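Local coordinates for adherence and virulence protein A (Streptococcus pneumoniae, PDB 6PON) that binds fibronectin and probably serves pneumococcal adherence and virulence, here as the N-terminal part of an NFACT-family protein, at residues R16-N21 with I59-T64; N194-F199 with D205-L210; P232-T237 with D260-N265. One frame throughout, in Å; residues are numbered along the deposited sequence.

Contact 1: residues R16-N21 with I59-T64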
ATOM      1  N   ARG B  16     -32.870   3.298   0.380  1.00 26.78           N
ATOM      2  CA  ARG B  16     -33.300   3.537  -0.987  1.00 28.58           C
ATOM      3  C   ARG B  16     -34.036   2.324  -1.541  1.00 35.68           C
ATOM      4  O   ARG B  16     -35.197   2.425  -1.972  1.00 32.81           O
ATOM      5  CB  ARG B  16     -32.090   3.883  -1.844  1.00 30.94           C
ATOM      6  CG  ARG B  16     -32.415   4.561  -3.138  1.00 34.92           C
ATOM      7  CD  ARG B  16     -31.135   4.863  -3.894  1.00 40.07           C
ATOM      8  NE  ARG B  16     -30.393   5.984  -3.323  1.00 41.92           N
ATOM      9  CZ  ARG B  16     -29.180   5.901  -2.776  1.00 42.02           C
ATOM     10  NH1 ARG B  16     -28.546   4.740  -2.710  1.00 44.34           N
ATOM     11  NH2 ARG B  16     -28.593   6.992  -2.296  1.00 36.74           N
ATOM     12  N   SER B  17     -33.394   1.153  -1.491  1.00 27.83           N
ATOM     13  CA  SER B  17     -33.987  -0.008  -2.134  1.00 29.78           C
ATOM     14  C   SER B  17     -35.177  -0.557  -1.352  1.00 30.71           C
ATOM     15  O   SER B  17     -35.998  -1.283  -1.924  1.00 29.18           O
ATOM     16  CB  SER B  17     -32.923  -1.095  -2.355  1.00 28.97           C
ATOM     17  OG  SER B  17     -32.851  -2.005  -1.275  1.00 37.28           O
ATOM     18  N   GLU B  18     -35.312  -0.233  -0.072  1.00 32.68           N
ATOM     19  CA  GLU B  18     -36.494  -0.722   0.625  1.00 31.86           C
ATOM     20  C   GLU B  18     -37.673   0.229   0.533  1.00 30.99           C
ATOM     21  O   GLU B  18     -38.817  -0.220   0.645  1.00 33.19           O
ATOM     22  CB  GLU B  18     -36.186  -1.012   2.091  1.00 30.47           C
ATOM     23  CG  GLU B  18     -35.310  -2.227   2.262  1.00 39.60           C
ATOM     24  CD  GLU B  18     -36.103  -3.457   2.673  1.00 41.21           C
ATOM     25  OE1 GLU B  18     -35.994  -4.478   1.968  1.00 44.63           O
ATOM     26  OE2 GLU B  18     -36.824  -3.426   3.686  1.00 45.89           O
ATOM     27  N   LEU B  19     -37.436   1.501   0.263  1.00 25.03           N
ATOM     28  CA  LEU B  19     -38.451   2.510   0.480  1.00 27.72           C
ATOM     29  C   LEU B  19     -38.859   3.281  -0.763  1.00 27.02           C
ATOM     30  O   LEU B  19     -40.008   3.731  -0.826  1.00 24.08           O
ATOM     31  CB  LEU B  19     -37.974   3.498   1.553  1.00 23.81           C
ATOM     32  CG  LEU B  19     -37.778   2.871   2.930  1.00 25.65           C
ATOM     33  CD1 LEU B  19     -37.398   3.929   3.956  1.00 19.40           C
ATOM     34  CD2 LEU B  19     -39.034   2.127   3.351  1.00 21.78           C
ATOM     35  N   VAL B  20     -37.964   3.456  -1.741  1.00 24.69           N
ATOM     36  CA  VAL B  20     -38.280   4.322  -2.869  1.00 29.14           C
ATOM     37  C   VAL B  20     -39.528   3.786  -3.561  1.00 27.64           C
ATOM     38  O   VAL B  20     -39.723   2.572  -3.678  1.00 25.37           O
ATOM     39  CB  VAL B  20     -37.072   4.450  -3.820  1.00 30.18           C
ATOM     40  CG1 VAL B  20     -37.448   5.102  -5.144  1.00 22.16           C
ATOM     41  CG2 VAL B  20     -36.006   5.297  -3.180  1.00 27.71           C
ATOM     42  N   ASN B  21     -40.415   4.704  -3.951  1.00 23.98           N
ATOM     43  CA  ASN B  21     -41.724   4.433  -4.535  1.00 28.80           C
ATOM     44  C   ASN B  21     -42.695   3.846  -3.528  1.00 29.58           C
ATOM     45  O   ASN B  21     -43.788   3.404  -3.916  1.00 25.38           O
ATOM     46  CB  ASN B  21     -41.641   3.520  -5.759  1.00 29.92           C
ATOM     47  CG  ASN B  21     -40.976   4.196  -6.920  1.00 38.81           C
ATOM     48  OD1 ASN B  21     -41.330   5.321  -7.284  1.00 43.22           O
ATOM     49  ND2 ASN B  21     -39.989   3.532  -7.503  1.00 39.49           N
ATOM     50  N   ILE B  59     -30.733   8.033  11.226  1.00 14.59           N
ATOM     51  CA  ILE B  59     -31.866   7.627  10.413  1.00 18.10           C
ATOM     52  C   ILE B  59     -31.733   6.130  10.180  1.00 19.51           C
ATOM     53  O   ILE B  59     -30.630   5.622   9.953  1.00 19.40           O
ATOM     54  CB  ILE B  59     -31.940   8.411   9.083  1.00 16.88           C
ATOM     55  CG1 ILE B  59     -33.064   7.857   8.200  1.00 16.69           C
ATOM     56  CG2 ILE B  59     -30.601   8.368   8.373  1.00 16.19           C
ATOM     57  CD1 ILE B  59     -33.524   8.807   7.108  1.00 14.98           C
ATOM     58  N   GLN B  60     -32.859   5.425  10.205  1.00 19.12           N
ATOM     59  CA  GLN B  60     -32.785   3.995  10.438  1.00 22.94           C
ATOM     60  C   GLN B  60     -34.152   3.380  10.180  1.00 23.20           C
ATOM     61  O   GLN B  60     -35.163   3.951  10.589  1.00 21.79           O
ATOM     62  CB  GLN B  60     -32.348   3.768  11.899  1.00 20.84           C
ATOM     63  CG  GLN B  60     -32.296   2.374  12.321  1.00 22.99           C
ATOM     64  CD  GLN B  60     -32.538   2.188  13.806  1.00 26.68           C
ATOM     65  OE1 GLN B  60     -32.175   3.030  14.625  1.00 27.46           O
ATOM     66  NE2 GLN B  60     -33.129   1.054  14.161  1.00 25.67           N
ATOM     67  N   LEU B  61     -34.189   2.218   9.526  1.00 20.75           N
ATOM     68  CA  LEU B  61     -35.381   1.387   9.648  1.00 23.29           C
ATOM     69  C   LEU B  61     -35.364   0.718  11.013  1.00 25.46           C
ATOM     70  O   LEU B  61     -34.301   0.462  11.576  1.00 24.87           O
ATOM     71  CB  LEU B  61     -35.445   0.325   8.555  1.00 27.14           C
ATOM     72  CG  LEU B  61     -35.675   0.806   7.131  1.00 26.92           C
ATOM     73  CD1 LEU B  61     -35.564  -0.381   6.204  1.00 26.77           C
ATOM     74  CD2 LEU B  61     -37.039   1.472   7.030  1.00 23.87           C
ATOM     75  N   THR B  62     -36.546   0.451  11.564  1.00 25.62           N
ATOM     76  CA  THR B  62     -36.572  -0.118  12.903  1.00 21.21           C
ATOM     77  C   THR B  62     -37.752  -1.062  13.072  1.00 26.06           C
ATOM     78  O   THR B  62     -38.807  -0.909  12.444  1.00 28.26           O
ATOM     79  CB  THR B  62     -36.628   0.963  13.987  1.00 26.48           C
ATOM     80  OG1 THR B  62     -36.539   0.341  15.274  1.00 29.70           O
ATOM     81  CG2 THR B  62     -37.940   1.744  13.920  1.00 29.78           C
ATOM     82  N   GLN B  63     -37.555  -2.039  13.945  1.00 26.03           N
ATOM     83  CA  GLN B  63     -38.610  -2.947  14.363  1.00 34.94           C
ATOM     84  C   GLN B  63     -39.143  -2.595  15.748  1.00 25.83           C
ATOM     85  O   GLN B  63     -39.864  -3.393  16.344  1.00 32.74           O
ATOM     86  CB  GLN B  63     -38.096  -4.398  14.330  1.00 28.40           C
ATOM     87  CG  GLN B  63     -37.610  -4.873  12.966  1.00 28.16           C
ATOM     88  CD  GLN B  63     -38.744  -5.092  11.969  1.00 32.41           C
ATOM     89  OE1 GLN B  63     -39.921  -5.025  12.323  1.00 35.56           O
ATOM     90  NE2 GLN B  63     -38.390  -5.350  10.713  1.00 39.83           N
ATOM     91  N   THR B  64     -38.792  -1.430  16.274  1.00 24.62           N
ATOM     92  CA  THR B  64     -39.295  -1.020  17.573  1.00 29.95           C
ATOM     93  C   THR B  64     -40.666  -0.349  17.445  1.00 33.68           C
ATOM     94  O   THR B  64     -41.073   0.115  16.377  1.00 32.15           O
ATOM     95  CB  THR B  64     -38.306  -0.080  18.267  1.00 32.36           C
ATOM     96  OG1 THR B  64     -38.216   1.143  17.540  1.00 41.22           O
ATOM     97  CG2 THR B  64     -36.916  -0.703  18.327  1.00 34.29           C
TER

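Contact 2: residues N194-F199 with D205-L210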
ATOM      1  N   ASN B 194      -5.429  13.359  10.511  1.00 30.98           N
ATOM      2  CA  ASN B 194      -5.275  14.035   9.225  1.00 29.33           C
ATOM      3  C   ASN B 194      -6.214  13.456   8.174  1.00 29.21           C
ATOM      4  O   ASN B 194      -6.654  14.178   7.273  1.00 30.17           O
ATOM      5  CB  ASN B 194      -3.830  13.986   8.736  1.00 29.19           C
ATOM      6  CG  ASN B 194      -3.530  15.084   7.729  1.00 41.35           C
ATOM      7  OD1 ASN B 194      -4.059  16.192   7.845  1.00 44.10           O
ATOM      8  ND2 ASN B 194      -2.703  14.780   6.721  1.00 36.09           N
ATOM      9  N   LEU B 195      -6.567  12.177   8.288  1.00 30.15           N
ATOM     10  CA  LEU B 195      -7.563  11.620   7.381  1.00 24.93           C
ATOM     11  C   LEU B 195      -8.933  12.249   7.620  1.00 29.81           C
ATOM     12  O   LEU B 195      -9.691  12.491   6.670  1.00 27.03           O
ATOM     13  CB  LEU B 195      -7.620  10.109   7.555  1.00 25.31           C
ATOM     14  CG  LEU B 195      -6.386   9.327   7.103  1.00 27.83           C
ATOM     15  CD1 LEU B 195      -6.360   7.942   7.730  1.00 22.76           C
ATOM     16  CD2 LEU B 195      -6.375   9.222   5.592  1.00 22.14           C
ATOM     17  N   GLN B 196      -9.276  12.519   8.884  1.00 28.39           N
ATOM     18  CA  GLN B 196     -10.563  13.150   9.163  1.00 28.43           C
ATOM     19  C   GLN B 196     -10.611  14.550   8.588  1.00 25.23           C
ATOM     20  O   GLN B 196     -11.654  14.994   8.104  1.00 30.23           O
ATOM     21  CB  GLN B 196     -10.830  13.202  10.660  1.00 29.37           C
ATOM     22  CG  GLN B 196     -11.198  11.899  11.268  1.00 24.08           C
ATOM     23  CD  GLN B 196     -11.688  12.091  12.682  1.00 31.53           C
ATOM     24  OE1 GLN B 196     -10.900  12.396  13.586  1.00 31.26           O
ATOM     25  NE2 GLN B 196     -13.002  11.917  12.887  1.00 26.95           N
ATOM     26  N   SER B 197      -9.481  15.252   8.624  1.00 25.91           N
ATOM     27  CA  SER B 197      -9.398  16.580   8.043  1.00 23.28           C
ATOM     28  C   SER B 197      -9.293  16.557   6.523  1.00 26.42           C
ATOM     29  O   SER B 197      -9.698  17.520   5.870  1.00 32.48           O
ATOM     30  CB  SER B 197      -8.199  17.314   8.607  1.00 28.17           C
ATOM     31  OG  SER B 197      -7.821  18.320   7.695  1.00 31.08           O
ATOM     32  N   LEU B 198      -8.717  15.508   5.942  1.00 22.71           N
ATOM     33  CA  LEU B 198      -8.670  15.433   4.486  1.00 30.78           C
ATOM     34  C   LEU B 198     -10.010  14.973   3.902  1.00 28.12           C
ATOM     35  O   LEU B 198     -10.423  15.428   2.828  1.00 25.60           O
ATOM     36  CB  LEU B 198      -7.536  14.501   4.049  1.00 24.61           C
ATOM     37  CG  LEU B 198      -6.099  14.946   4.385  1.00 28.02           C
ATOM     38  CD1 LEU B 198      -5.098  13.791   4.293  1.00 22.69           C
ATOM     39  CD2 LEU B 198      -5.674  16.066   3.477  1.00 30.18           C
ATOM     40  N   PHE B 199     -10.713  14.086   4.585  1.00 27.62           N
ATOM     41  CA  PHE B 199     -11.865  13.446   3.982  1.00 27.93           C
ATOM     42  C   PHE B 199     -13.128  13.743   4.779  1.00 27.25           C
ATOM     43  O   PHE B 199     -13.101  13.898   6.001  1.00 26.70           O
ATOM     44  CB  PHE B 199     -11.616  11.943   3.821  1.00 23.48           C
ATOM     45  CG  PHE B 199     -10.454  11.637   2.901  1.00 23.72           C
ATOM     46  CD1 PHE B 199     -10.603  11.715   1.532  1.00 22.33           C
ATOM     47  CD2 PHE B 199      -9.206  11.315   3.409  1.00 24.28           C
ATOM     48  CE1 PHE B 199      -9.531  11.455   0.680  1.00 25.26           C
ATOM     49  CE2 PHE B 199      -8.131  11.046   2.562  1.00 22.34           C
ATOM     50  CZ  PHE B 199      -8.298  11.121   1.198  1.00 21.46           C
ATOM     51  N   ASP B 205     -13.626   6.496  14.827  1.00 27.46           N
ATOM     52  CA  ASP B 205     -13.407   5.054  14.734  1.00 22.36           C
ATOM     53  C   ASP B 205     -13.169   4.618  13.294  1.00 24.56           C
ATOM     54  O   ASP B 205     -12.249   3.835  13.022  1.00 25.27           O
ATOM     55  CB  ASP B 205     -14.573   4.282  15.348  1.00 22.41           C
ATOM     56  CG  ASP B 205     -15.935   4.635  14.734  1.00 30.04           C
ATOM     57  OD1 ASP B 205     -16.165   5.789  14.287  1.00 27.28           O
ATOM     58  OD2 ASP B 205     -16.795   3.725  14.725  1.00 32.49           O
ATOM     59  N   THR B 206     -13.979   5.114  12.361  1.00 25.95           N
ATOM     60  CA  THR B 206     -13.720   4.876  10.943  1.00 25.57           C
ATOM     61  C   THR B 206     -12.295   5.281  10.577  1.00 23.99           C
ATOM     62  O   THR B 206     -11.581   4.536   9.899  1.00 23.41           O
ATOM     63  CB  THR B 206     -14.742   5.642  10.086  1.00 21.00           C
ATOM     64  OG1 THR B 206     -16.062   5.213  10.428  1.00 22.80           O
ATOM     65  CG2 THR B 206     -14.532   5.390   8.604  1.00 19.44           C
ATOM     66  N   ALA B 207     -11.852   6.454  11.039  1.00 22.38           N
ATOM     67  CA  ALA B 207     -10.535   6.930  10.639  1.00 21.06           C
ATOM     68  C   ALA B 207      -9.416   6.140  11.303  1.00 27.10           C
ATOM     69  O   ALA B 207      -8.330   6.001  10.722  1.00 24.29           O
ATOM     70  CB  ALA B 207     -10.386   8.411  10.944  1.00 22.67           C
ATOM     71  N   ASN B 208      -9.638   5.629  12.515  1.00 26.78           N
ATOM     72  CA  ASN B 208      -8.623   4.758  13.092  1.00 22.40           C
ATOM     73  C   ASN B 208      -8.476   3.506  12.253  1.00 22.56           C
ATOM     74  O   ASN B 208      -7.353   3.052  11.989  1.00 23.48           O
ATOM     75  CB  ASN B 208      -8.962   4.392  14.538  1.00 26.06           C
ATOM     76  CG  ASN B 208      -8.788   5.552  15.482  1.00 26.36           C
ATOM     77  OD1 ASN B 208      -8.079   6.497  15.170  1.00 31.69           O
ATOM     78  ND2 ASN B 208      -9.450   5.495  16.644  1.00 25.24           N
ATOM     79  N   GLU B 209      -9.605   2.949  11.809  1.00 21.90           N
ATOM     80  CA  GLU B 209      -9.573   1.743  10.992  1.00 21.97           C
ATOM     81  C   GLU B 209      -8.883   2.007   9.666  1.00 20.47           C
ATOM     82  O   GLU B 209      -8.038   1.220   9.235  1.00 24.31           O
ATOM     83  CB  GLU B 209     -10.989   1.216  10.758  1.00 20.79           C
ATOM     84  CG  GLU B 209     -11.050   0.058   9.761  1.00 23.37           C
ATOM     85  CD  GLU B 209     -10.474  -1.243  10.307  1.00 24.43           C
ATOM     86  OE1 GLU B 209     -10.092  -1.278  11.499  1.00 27.41           O
ATOM     87  OE2 GLU B 209     -10.427  -2.240   9.552  1.00 21.53           O
ATOM     88  N   LEU B 210      -9.216   3.118   9.012  1.00 18.65           N
ATOM     89  CA  LEU B 210      -8.527   3.463   7.779  1.00 17.69           C
ATOM     90  C   LEU B 210      -7.037   3.668   8.030  1.00 23.74           C
ATOM     91  O   LEU B 210      -6.200   3.126   7.295  1.00 25.66           O
ATOM     92  CB  LEU B 210      -9.148   4.703   7.149  1.00 15.32           C
ATOM     93  CG  LEU B 210      -8.627   5.039   5.747  1.00 18.48           C
ATOM     94  CD1 LEU B 210      -8.703   3.831   4.814  1.00 16.60           C
ATOM     95  CD2 LEU B 210      -9.343   6.256   5.139  1.00 16.48           C
TER

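Contact 3: residues P232-T237 with D260-N265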
ATOM      1  N   PRO B 232      12.949 -10.919 -14.784  1.00 24.20           N
ATOM      2  CA  PRO B 232      13.930 -10.012 -15.398  1.00 24.57           C
ATOM      3  C   PRO B 232      13.307  -9.148 -16.491  1.00 23.94           C
ATOM      4  O   PRO B 232      12.609  -9.643 -17.377  1.00 21.67           O
ATOM      5  CB  PRO B 232      14.987 -10.968 -15.965  1.00 20.15           C
ATOM      6  CG  PRO B 232      14.755 -12.269 -15.279  1.00 20.09           C
ATOM      7  CD  PRO B 232      13.296 -12.330 -14.996  1.00 19.24           C
ATOM      8  N   CYS B 233      13.552  -7.838 -16.412  1.00 24.20           N
ATOM      9  CA  CYS B 233      13.115  -6.909 -17.449  1.00 22.54           C
ATOM     10  C   CYS B 233      14.163  -5.824 -17.648  1.00 21.23           C
ATOM     11  O   CYS B 233      14.898  -5.469 -16.723  1.00 22.99           O
ATOM     12  CB  CYS B 233      11.784  -6.209 -17.112  1.00 23.86           C
ATOM     13  SG  CYS B 233      10.467  -7.282 -16.554  1.00 38.61           S
ATOM     14  N   LEU B 234      14.203  -5.285 -18.859  1.00 21.08           N
ATOM     15  CA  LEU B 234      14.909  -4.038 -19.102  1.00 26.26           C
ATOM     16  C   LEU B 234      14.090  -2.845 -18.608  1.00 26.83           C
ATOM     17  O   LEU B 234      12.886  -2.940 -18.360  1.00 24.53           O
ATOM     18  CB  LEU B 234      15.206  -3.876 -20.587  1.00 22.91           C
ATOM     19  CG  LEU B 234      16.185  -4.900 -21.160  1.00 23.31           C
ATOM     20  CD1 LEU B 234      15.897  -5.084 -22.612  1.00 21.25           C
ATOM     21  CD2 LEU B 234      17.645  -4.475 -20.973  1.00 21.28           C
ATOM     22  N   THR B 235      14.765  -1.712 -18.453  1.00 29.03           N
ATOM     23  CA  THR B 235      14.095  -0.428 -18.288  1.00 29.50           C
ATOM     24  C   THR B 235      14.587   0.501 -19.397  1.00 32.82           C
ATOM     25  O   THR B 235      15.358   0.094 -20.277  1.00 32.78           O
ATOM     26  CB  THR B 235      14.342   0.178 -16.898  1.00 25.61           C
ATOM     27  OG1 THR B 235      15.703   0.605 -16.797  1.00 30.02           O
ATOM     28  CG2 THR B 235      14.075  -0.825 -15.791  1.00 24.20           C
ATOM     29  N   GLU B 236      14.158   1.765 -19.324  1.00 34.54           N
ATOM     30  CA  GLU B 236      14.543   2.753 -20.328  1.00 35.44           C
ATOM     31  C   GLU B 236      16.057   2.880 -20.433  1.00 35.30           C
ATOM     32  O   GLU B 236      16.611   2.907 -21.538  1.00 34.79           O
ATOM     33  CB  GLU B 236      13.926   4.117 -20.008  1.00 39.41           C
ATOM     34  CG  GLU B 236      12.444   4.119 -19.684  1.00 49.70           C
ATOM     35  CD  GLU B 236      11.557   3.811 -20.879  1.00 49.79           C
ATOM     36  OE1 GLU B 236      10.880   4.727 -21.395  1.00 54.08           O
ATOM     37  OE2 GLU B 236      11.513   2.643 -21.314  1.00 47.92           O
ATOM     38  N   THR B 237      16.748   2.947 -19.292  1.00 34.76           N
ATOM     39  CA  THR B 237      18.190   3.158 -19.258  1.00 27.99           C
ATOM     40  C   THR B 237      18.944   2.039 -18.542  1.00 28.28           C
ATOM     41  O   THR B 237      20.172   2.131 -18.371  1.00 26.97           O
ATOM     42  CB  THR B 237      18.495   4.492 -18.567  1.00 34.00           C
ATOM     43  OG1 THR B 237      18.094   4.396 -17.193  1.00 37.77           O
ATOM     44  CG2 THR B 237      17.701   5.643 -19.219  1.00 32.16           C
ATOM     45  N   ASP B 260      23.234 -10.345 -20.563  1.00 14.34           N
ATOM     46  CA  ASP B 260      23.897 -10.563 -21.856  1.00 20.67           C
ATOM     47  C   ASP B 260      23.383  -9.574 -22.892  1.00 21.88           C
ATOM     48  O   ASP B 260      24.162  -8.970 -23.638  1.00 18.58           O
ATOM     49  CB  ASP B 260      23.674 -11.997 -22.369  1.00 17.34           C
ATOM     50  CG  ASP B 260      24.531 -13.042 -21.647  1.00 21.98           C
ATOM     51  OD1 ASP B 260      25.385 -12.664 -20.810  1.00 21.03           O
ATOM     52  OD2 ASP B 260      24.359 -14.250 -21.925  1.00 23.56           O
ATOM     53  N   THR B 261      22.061  -9.368 -22.908  1.00 16.78           N
ATOM     54  CA  THR B 261      21.443  -8.471 -23.873  1.00 16.77           C
ATOM     55  C   THR B 261      21.756  -7.017 -23.549  1.00 22.54           C
ATOM     56  O   THR B 261      22.069  -6.225 -24.448  1.00 17.66           O
ATOM     57  CB  THR B 261      19.929  -8.709 -23.889  1.00 19.77           C
ATOM     58  OG1 THR B 261      19.665 -10.066 -24.259  1.00 19.42           O
ATOM     59  CG2 THR B 261      19.231  -7.751 -24.851  1.00 13.78           C
ATOM     60  N   TYR B 262      21.665  -6.637 -22.274  1.00 20.09           N
ATOM     61  CA  TYR B 262      21.955  -5.255 -21.923  1.00 17.59           C
ATOM     62  C   TYR B 262      23.387  -4.874 -22.284  1.00 17.99           C
ATOM     63  O   TYR B 262      23.630  -3.774 -22.789  1.00 18.44           O
ATOM     64  CB  TYR B 262      21.704  -5.029 -20.443  1.00 16.43           C
ATOM     65  CG  TYR B 262      21.981  -3.633 -20.008  1.00 16.38           C
ATOM     66  CD1 TYR B 262      21.055  -2.626 -20.244  1.00 16.26           C
ATOM     67  CD2 TYR B 262      23.170  -3.308 -19.356  1.00 21.37           C
ATOM     68  CE1 TYR B 262      21.287  -1.328 -19.851  1.00 19.99           C
ATOM     69  CE2 TYR B 262      23.425  -1.990 -18.956  1.00 20.87           C
ATOM     70  CZ  TYR B 262      22.469  -1.009 -19.210  1.00 20.88           C
ATOM     71  OH  TYR B 262      22.675   0.285 -18.814  1.00 24.35           O
ATOM     72  N   TYR B 263      24.348  -5.760 -22.032  1.00 19.20           N
ATOM     73  CA  TYR B 263      25.760  -5.397 -22.130  1.00 19.88           C
ATOM     74  C   TYR B 263      26.381  -5.756 -23.466  1.00 20.74           C
ATOM     75  O   TYR B 263      27.567  -5.469 -23.667  1.00 20.72           O
ATOM     76  CB  TYR B 263      26.568  -6.059 -20.995  1.00 15.80           C
ATOM     77  CG  TYR B 263      26.369  -5.367 -19.670  1.00 17.11           C
ATOM     78  CD1 TYR B 263      26.877  -4.094 -19.448  1.00 16.96           C
ATOM     79  CD2 TYR B 263      25.664  -5.967 -18.656  1.00 14.50           C
ATOM     80  CE1 TYR B 263      26.695  -3.455 -18.249  1.00 18.66           C
ATOM     81  CE2 TYR B 263      25.450  -5.322 -17.466  1.00 20.05           C
ATOM     82  CZ  TYR B 263      25.976  -4.067 -17.259  1.00 19.35           C
ATOM     83  OH  TYR B 263      25.759  -3.427 -16.054  1.00 24.38           O
ATOM     84  N   LYS B 264      25.605  -6.357 -24.376  1.00 20.41           N
ATOM     85  CA  LYS B 264      26.165  -7.005 -25.558  1.00 23.84           C
ATOM     86  C   LYS B 264      27.073  -6.062 -26.345  1.00 30.51           C
ATOM     87  O   LYS B 264      28.247  -6.362 -26.599  1.00 32.63           O
ATOM     88  CB  LYS B 264      25.039  -7.527 -26.451  1.00 26.19           C
ATOM     89  CG  LYS B 264      25.544  -8.473 -27.534  1.00 30.93           C
ATOM     90  CD  LYS B 264      24.822  -8.293 -28.850  1.00 37.38           C
ATOM     91  CE  LYS B 264      23.695  -9.295 -29.012  1.00 43.23           C
ATOM     92  NZ  LYS B 264      23.276  -9.459 -30.448  1.00 48.91           N
ATOM     93  N   ASN B 265      26.554  -4.914 -26.743  1.00 24.47           N
ATOM     94  CA  ASN B 265      27.338  -4.018 -27.580  1.00 36.91           C
ATOM     95  C   ASN B 265      27.810  -2.796 -26.806  1.00 33.51           C
ATOM     96  O   ASN B 265      28.003  -1.725 -27.378  1.00 35.39           O
ATOM     97  CB  ASN B 265      26.538  -3.600 -28.813  1.00 43.32           C
ATOM     98  CG  ASN B 265      25.724  -4.746 -29.391  1.00 43.71           C
ATOM     99  OD1 ASN B 265      24.599  -4.991 -28.957  1.00 44.70           O
ATOM    100  ND2 ASN B 265      26.303  -5.470 -30.356  1.00 43.30           N
TER

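Contact 1: residues R16-N21 with I59-T64
L61, on the edge strand 58-61 of a four-stranded antiparallel sheet, meets the C-terminal turn of helix 5-19 and illustrates how one leucine can join a strand to a helix end. Its CB points toward the helix, and chi1 of -68° sets CG beside the backbone N and anti to the carbonyl carbon. From CG the two methyls part company. CD1 reaches the carboxylate of E18, with OE2 4.1 Å from it, a polar-apolar contact at the partly exposed side of the pair. CD2 turns to L19, whose CD1 lies 4.0 Å away, and the two leucines pass alongside each other in opposite directions. No hydrogen bond crosses between 16-21 and 59-64, so the contact rests on van der Waals packing. L15 of the same helix also touches L61, while H46 of strand 44-51 receives both E18 and L19. At T62 the chain forms an ST turn, and there D260 of the second subunit bonds T62 OG1 and the backbone N of Q63. In this turn T62 OG1 accepts from T64 N at 3.0 Å, with an N-H...O angle of 162°, and lies 2.9 Å from T64 OG1.

Contact 2: residues N194-F199 with D205-L210
L195 and L210 approach each other at a slant, and L195 CD1 comes to 4.2 Å from L210 CG. The two leucines adopt different first torsions. L195 holds CG beside its backbone N (chi1 -68°), whereas L210 swings CG beside the carbonyl carbon (chi1 -172°). The same L195 CD1 also lies 4.1 Å from the backbone O of A207. One turn before L210, A207 presents its CB to Q196, and here the approach is tighter, with Q196 CG 3.6 Å from A207 CB. Two consecutive helices meet here at a corner: helix 192-198 and helix 204-225 are joined by a short connection, and their local axes come within 9.5 Å at 113° between N-to-C directions. The small A207 faces Q196 where the backbones draw together, their CA atoms 6.4 Å apart. Q196 touches it with the aliphatic part of its chain, which runs on extended so that NE2 bonds the carbonyl O of L202 in the connection. Beyond these two helices the second subunit packs closely, F225 of that chain resting on L210 and its F222 ring meeting the ring of F199.

Contact 3: residues P232-T237 with D260-N265
Y262 bridges to strand 233-235 with two parts of one side chain, its ring edge against L234 and its hydroxyl on the backbone of T237. Its chi1 of 180° places CG anti to the backbone N, and the ring extends from helix 255-263 toward 232-237. L234 instead has CG beside its N, and brings CD2 to the rim of the ring near its plane, 3.9 Å from Y262 CD1. The same methyl is 4.1 Å from Y262 CB, so it sits at the root of the tyrosine, and the two side chains meet at an angle. Farther out, Y262 OH donates to the carbonyl O of T237 over 3.1 Å; the C=O...O angle is 136° and the donor stands 31° off the carbonyl plane. Between neighbours in sequence, Y262 CD2 lies over the centre of the Y263 ring, 3.4 Å above its plane, a contact that would help restrain both rings. In the fold the contact ties a small three-stranded antiparallel sheet to the helix that follows it: L234, on the central strand, also touches L258 of helix 255-263, and F239 of strand 239-240 meets the Y262 ring edge-to-face.

The three contacts follow one another along the chain without nesting, and together they trace an elongated molecule. Contact 1 belongs to the part built on helix 5-19 and the four-stranded sheet; contact 2 lies about 28 Å from it, centre to centre, at the start of helix 204-225. That long helix leads on to strand 233-235 of contact 3, whose centre is about 44 Å from that of contact 2 and about 62 Å from that of contact 1, across the chain's centre. All three belong to the NFACT N-terminal and middle region, and each reaches the second subunit. The contact 3 helix of one subunit reaches the contact 1 turn of the other, so these two distant sites come together in the dimer.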